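Local coordinates for protein Non-structural maintenance of chromosomes element 1 homolog (Xenopus laevis, PDB 7DG2) that probably acts as a RING-type E3 ubiquitin ligase, working with a MAGE-family partner inside the SMC5-SMC6 complex in DNA repair, at residues Lys182-Gln195 with Gly201-Phe213. Residues are numbered along the deposited sequence; the frame is centred on the assembly and turned at random.
Sequences KICNVCRKVAIQSQ and GIPLHLQCAGKYF. With ZN (zinc ion), chain G.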
# COMPACT_ATOMS: atom_id res chain seq x y z
N LYS A 182 25.94 10.53 -9.40
CA LYS A 182 26.40 10.24 -10.75
C LYS A 182 25.34 10.68 -11.75
O LYS A 182 24.19 10.24 -11.67
CB LYS A 182 26.69 8.75 -10.91
CG LYS A 182 27.82 8.22 -10.02
CD LYS A 182 27.89 6.70 -10.07
CE LYS A 182 28.87 6.14 -9.05
NZ LYS A 182 28.54 6.52 -7.63
N ILE A 183 25.73 11.53 -12.70
CA ILE A 183 24.86 11.96 -13.80
C ILE A 183 25.42 11.35 -15.08
O ILE A 183 26.53 11.71 -15.50
CB ILE A 183 24.78 13.49 -13.90
CG1 ILE A 183 24.30 14.09 -12.58
CG2 ILE A 183 23.86 13.90 -15.04
CD1 ILE A 183 22.89 13.68 -12.20
N CYS A 184 24.65 10.45 -15.70
CA CYS A 184 25.13 9.73 -16.88
C CYS A 184 25.55 10.70 -17.97
O CYS A 184 24.81 11.63 -18.32
CB CYS A 184 24.04 8.80 -17.41
SG CYS A 184 24.49 7.91 -18.93
N ASN A 185 26.75 10.50 -18.51
CA ASN A 185 27.26 11.45 -19.49
C ASN A 185 26.49 11.40 -20.80
O ASN A 185 26.50 12.38 -21.55
CB ASN A 185 28.76 11.20 -19.74
CG ASN A 185 29.43 12.35 -20.48
OD1 ASN A 185 29.64 13.43 -19.91
ND2 ASN A 185 29.77 12.13 -21.74
N VAL A 186 25.78 10.30 -21.06
CA VAL A 186 25.03 10.13 -22.31
C VAL A 186 23.60 10.63 -22.18
O VAL A 186 23.14 11.44 -22.99
CB VAL A 186 25.09 8.65 -22.76
CG1 VAL A 186 24.01 8.36 -23.79
CG2 VAL A 186 26.45 8.33 -23.32
N CYS A 187 22.85 10.16 -21.19
CA CYS A 187 21.43 10.52 -21.09
C CYS A 187 21.15 11.62 -20.07
O CYS A 187 20.03 12.13 -20.04
CB CYS A 187 20.59 9.29 -20.76
SG CYS A 187 20.85 8.65 -19.08
N ARG A 188 22.14 11.98 -19.25
CA ARG A 188 22.05 13.08 -18.28
C ARG A 188 21.05 12.80 -17.16
O ARG A 188 20.55 13.74 -16.53
CB ARG A 188 21.74 14.41 -18.97
CG ARG A 188 22.69 14.76 -20.10
CD ARG A 188 24.07 15.14 -19.58
NE ARG A 188 23.97 16.15 -18.53
CZ ARG A 188 23.90 17.46 -18.75
NH1 ARG A 188 23.82 18.30 -17.73
NH2 ARG A 188 23.92 17.93 -19.99
N LYS A 189 20.75 11.54 -16.88
CA LYS A 189 19.91 11.17 -15.75
C LYS A 189 20.75 10.52 -14.66
O LYS A 189 21.86 10.05 -14.91
CB LYS A 189 18.80 10.21 -16.18
CG LYS A 189 17.86 10.78 -17.24
CD LYS A 189 16.91 9.72 -17.77
CE LYS A 189 15.83 10.35 -18.62
NZ LYS A 189 15.13 11.42 -17.87
N VAL A 190 20.21 10.52 -13.44
CA VAL A 190 20.89 9.89 -12.32
C VAL A 190 21.22 8.45 -12.65
O VAL A 190 20.41 7.71 -13.23
CB VAL A 190 20.02 9.97 -11.05
CG1 VAL A 190 20.57 9.05 -9.95
CG2 VAL A 190 19.95 11.41 -10.55
N ALA A 191 22.44 8.03 -12.31
CA ALA A 191 22.86 6.64 -12.41
C ALA A 191 23.25 6.16 -11.03
O ALA A 191 24.04 6.82 -10.34
CB ALA A 191 24.03 6.47 -13.38
N ILE A 192 22.69 5.03 -10.62
CA ILE A 192 23.08 4.40 -9.36
C ILE A 192 24.11 3.33 -9.66
O ILE A 192 25.23 3.36 -9.14
CB ILE A 192 21.85 3.84 -8.61
CG1 ILE A 192 20.87 4.97 -8.29
CG2 ILE A 192 22.28 3.17 -7.34
CD1 ILE A 192 21.44 6.08 -7.42
N GLN A 193 23.75 2.36 -10.51
CA GLN A 193 24.73 1.45 -11.09
C GLN A 193 25.23 2.04 -12.40
O GLN A 193 24.46 2.61 -13.17
CB GLN A 193 24.11 0.07 -11.32
CG GLN A 193 23.62 -0.59 -10.04
CD GLN A 193 23.09 -1.98 -10.28
OE1 GLN A 193 21.89 -2.24 -10.11
NE2 GLN A 193 23.97 -2.90 -10.66
N SER A 194 26.54 1.91 -12.64
CA SER A 194 27.14 2.59 -13.77
C SER A 194 28.47 1.94 -14.09
O SER A 194 29.00 1.14 -13.33
CB SER A 194 27.36 4.08 -13.47
OG SER A 194 28.38 4.23 -12.50
N GLN A 195 29.01 2.31 -15.25
CA GLN A 195 30.42 2.12 -15.56
C GLN A 195 31.11 3.47 -15.44
O GLN A 195 30.64 4.46 -16.00
CB GLN A 195 30.61 1.56 -16.97
CG GLN A 195 30.12 0.14 -17.13
CD GLN A 195 30.56 -0.46 -18.45
OE1 GLN A 195 30.95 0.27 -19.37
NE2 GLN A 195 30.53 -1.78 -18.55
N GLY A 201 36.53 9.59 -13.96
CA GLY A 201 35.43 9.34 -13.05
C GLY A 201 34.03 9.55 -13.59
O GLY A 201 33.06 9.36 -12.84
N ILE A 202 33.87 9.92 -14.86
CA ILE A 202 32.51 10.19 -15.35
C ILE A 202 31.74 8.88 -15.45
O ILE A 202 32.33 7.83 -15.73
CB ILE A 202 32.50 10.93 -16.70
CG1 ILE A 202 33.18 10.10 -17.79
CG2 ILE A 202 33.07 12.34 -16.55
CD1 ILE A 202 32.21 9.39 -18.71
N PRO A 203 30.44 8.90 -15.21
CA PRO A 203 29.65 7.67 -15.23
C PRO A 203 28.83 7.51 -16.50
O PRO A 203 28.41 8.50 -17.11
CB PRO A 203 28.74 7.84 -14.01
CG PRO A 203 28.46 9.32 -14.01
CD PRO A 203 29.69 10.01 -14.59
N LEU A 204 28.60 6.26 -16.91
CA LEU A 204 27.58 5.94 -17.91
C LEU A 204 26.71 4.82 -17.35
O LEU A 204 27.21 3.90 -16.71
CB LEU A 204 28.20 5.48 -19.23
CG LEU A 204 28.87 6.54 -20.11
CD1 LEU A 204 29.10 5.98 -21.52
CD2 LEU A 204 28.01 7.78 -20.16
N HIS A 205 25.40 4.91 -17.60
CA HIS A 205 24.55 3.74 -17.37
C HIS A 205 25.07 2.56 -18.17
O HIS A 205 25.63 2.73 -19.26
CB HIS A 205 23.10 4.01 -17.78
CG HIS A 205 22.35 4.94 -16.88
ND1 HIS A 205 21.93 6.18 -17.28
CD2 HIS A 205 21.93 4.79 -15.60
CE1 HIS A 205 21.28 6.77 -16.29
NE2 HIS A 205 21.27 5.95 -15.25
N LEU A 206 24.86 1.35 -17.64
CA LEU A 206 25.31 0.17 -18.36
C LEU A 206 24.64 0.06 -19.72
O LEU A 206 25.29 -0.28 -20.72
CB LEU A 206 25.07 -1.09 -17.53
CG LEU A 206 26.33 -1.64 -16.85
CD1 LEU A 206 26.79 -0.71 -15.73
CD2 LEU A 206 26.12 -3.06 -16.34
N GLN A 207 23.34 0.35 -19.79
CA GLN A 207 22.66 0.35 -21.08
C GLN A 207 23.16 1.48 -21.98
O GLN A 207 23.23 1.31 -23.20
CB GLN A 207 21.14 0.47 -20.90
CG GLN A 207 20.39 -0.85 -21.02
CD GLN A 207 20.08 -1.47 -19.67
OE1 GLN A 207 19.55 -0.80 -18.77
NE2 GLN A 207 20.41 -2.75 -19.52
N CYS A 208 23.51 2.63 -21.40
CA CYS A 208 23.99 3.73 -22.22
C CYS A 208 25.40 3.47 -22.73
O CYS A 208 25.75 3.92 -23.83
CB CYS A 208 23.92 5.03 -21.44
SG CYS A 208 22.23 5.53 -21.03
N ALA A 209 26.23 2.76 -21.96
CA ALA A 209 27.55 2.38 -22.45
C ALA A 209 27.43 1.42 -23.63
O ALA A 209 28.17 1.55 -24.61
CB ALA A 209 28.38 1.75 -21.33
N GLY A 210 26.50 0.46 -23.55
CA GLY A 210 26.30 -0.45 -24.66
C GLY A 210 25.89 0.25 -25.94
O GLY A 210 26.34 -0.10 -27.03
N LYS A 211 25.03 1.26 -25.83
CA LYS A 211 24.62 2.02 -27.00
C LYS A 211 25.75 2.90 -27.52
O LYS A 211 26.10 2.84 -28.70
CB LYS A 211 23.39 2.87 -26.67
CG LYS A 211 22.09 2.08 -26.54
CD LYS A 211 21.00 2.91 -25.89
CE LYS A 211 20.87 4.28 -26.54
NZ LYS A 211 19.88 5.14 -25.83
N TYR A 212 26.33 3.72 -26.64
CA TYR A 212 27.31 4.71 -27.08
C TYR A 212 28.53 4.06 -27.71
O TYR A 212 29.08 4.57 -28.69
CB TYR A 212 27.72 5.59 -25.90
CG TYR A 212 28.77 6.63 -26.22
CD1 TYR A 212 28.41 7.88 -26.72
CD2 TYR A 212 30.12 6.37 -26.01
CE1 TYR A 212 29.37 8.84 -27.01
CE2 TYR A 212 31.08 7.32 -26.30
CZ TYR A 212 30.70 8.55 -26.80
OH TYR A 212 31.67 9.49 -27.08
N PHE A 213 28.98 2.93 -27.16
CA PHE A 213 30.18 2.26 -27.61
C PHE A 213 29.91 1.17 -28.64
O PHE A 213 30.81 0.38 -28.95
CB PHE A 213 30.94 1.67 -26.42
CG PHE A 213 31.56 2.69 -25.51
CD1 PHE A 213 32.35 3.71 -26.02
CD2 PHE A 213 31.34 2.64 -24.14
CE1 PHE A 213 32.93 4.65 -25.17
CE2 PHE A 213 31.91 3.57 -23.29
CZ PHE A 213 32.71 4.58 -23.81
ZN ZN G . 22.35 7.02 -19.20
O HOH W 1 23.33 1.09 -15.17
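Leu204 and Val186 meet at about a right angle, Leu204 CD2 lying 3.6 Å from Val186 CG2. The same CD2 packs against Asn185 CB and the sulfur of Cys184, while Val186 CG2 also touches the Tyr212 ring, so two branched residues pack the 184-187 turn against strand 203-204 and on to helix 206-212. Pro203, compact, puckered and without a backbone N-H to satisfy, rests its CG 3.6 Å from Lys182 CB; the lysine's amine leads away to Ser112.

Beside this apolar patch sits the zinc ion, held by the sulfurs of Cys184, Cys187 and Cys208 and by His205 ND1 at 2.1 Å. A chi1 of 177° swings the Cys184 sulfur away from its own N, toward the metal and the N-H of His205; Val186 and Cys187 donate to it too, which would temper its negative charge. With ND1 on the metal, His205 uses NE2 to donate to Val190 O, 2.8 Å away and close to the ring plane, although the bond is bent (138° at the hydrogen). Ala191 CB lies over one ring face, its small methyl fitting closely, and together these contacts fix the imidazole's rotation.

Backbone bonds finish the polar edge. Asn185 N donates to Pro203 O at 3.0 Å, and Gln195 and Leu204 form an antiparallel hydrogen-bonded pair. One water links Gln193 O to Leu206 N. Gln195 extends past Leu206, its amide bonded to Trp228 and Glu231. Between the strands, Cys197 and Cys200 serve a second zinc with Cys221 and Cys224; ligand pairs thus alternate along the chain, the RING cross-brace, here the atypical RING of the NSE1 family.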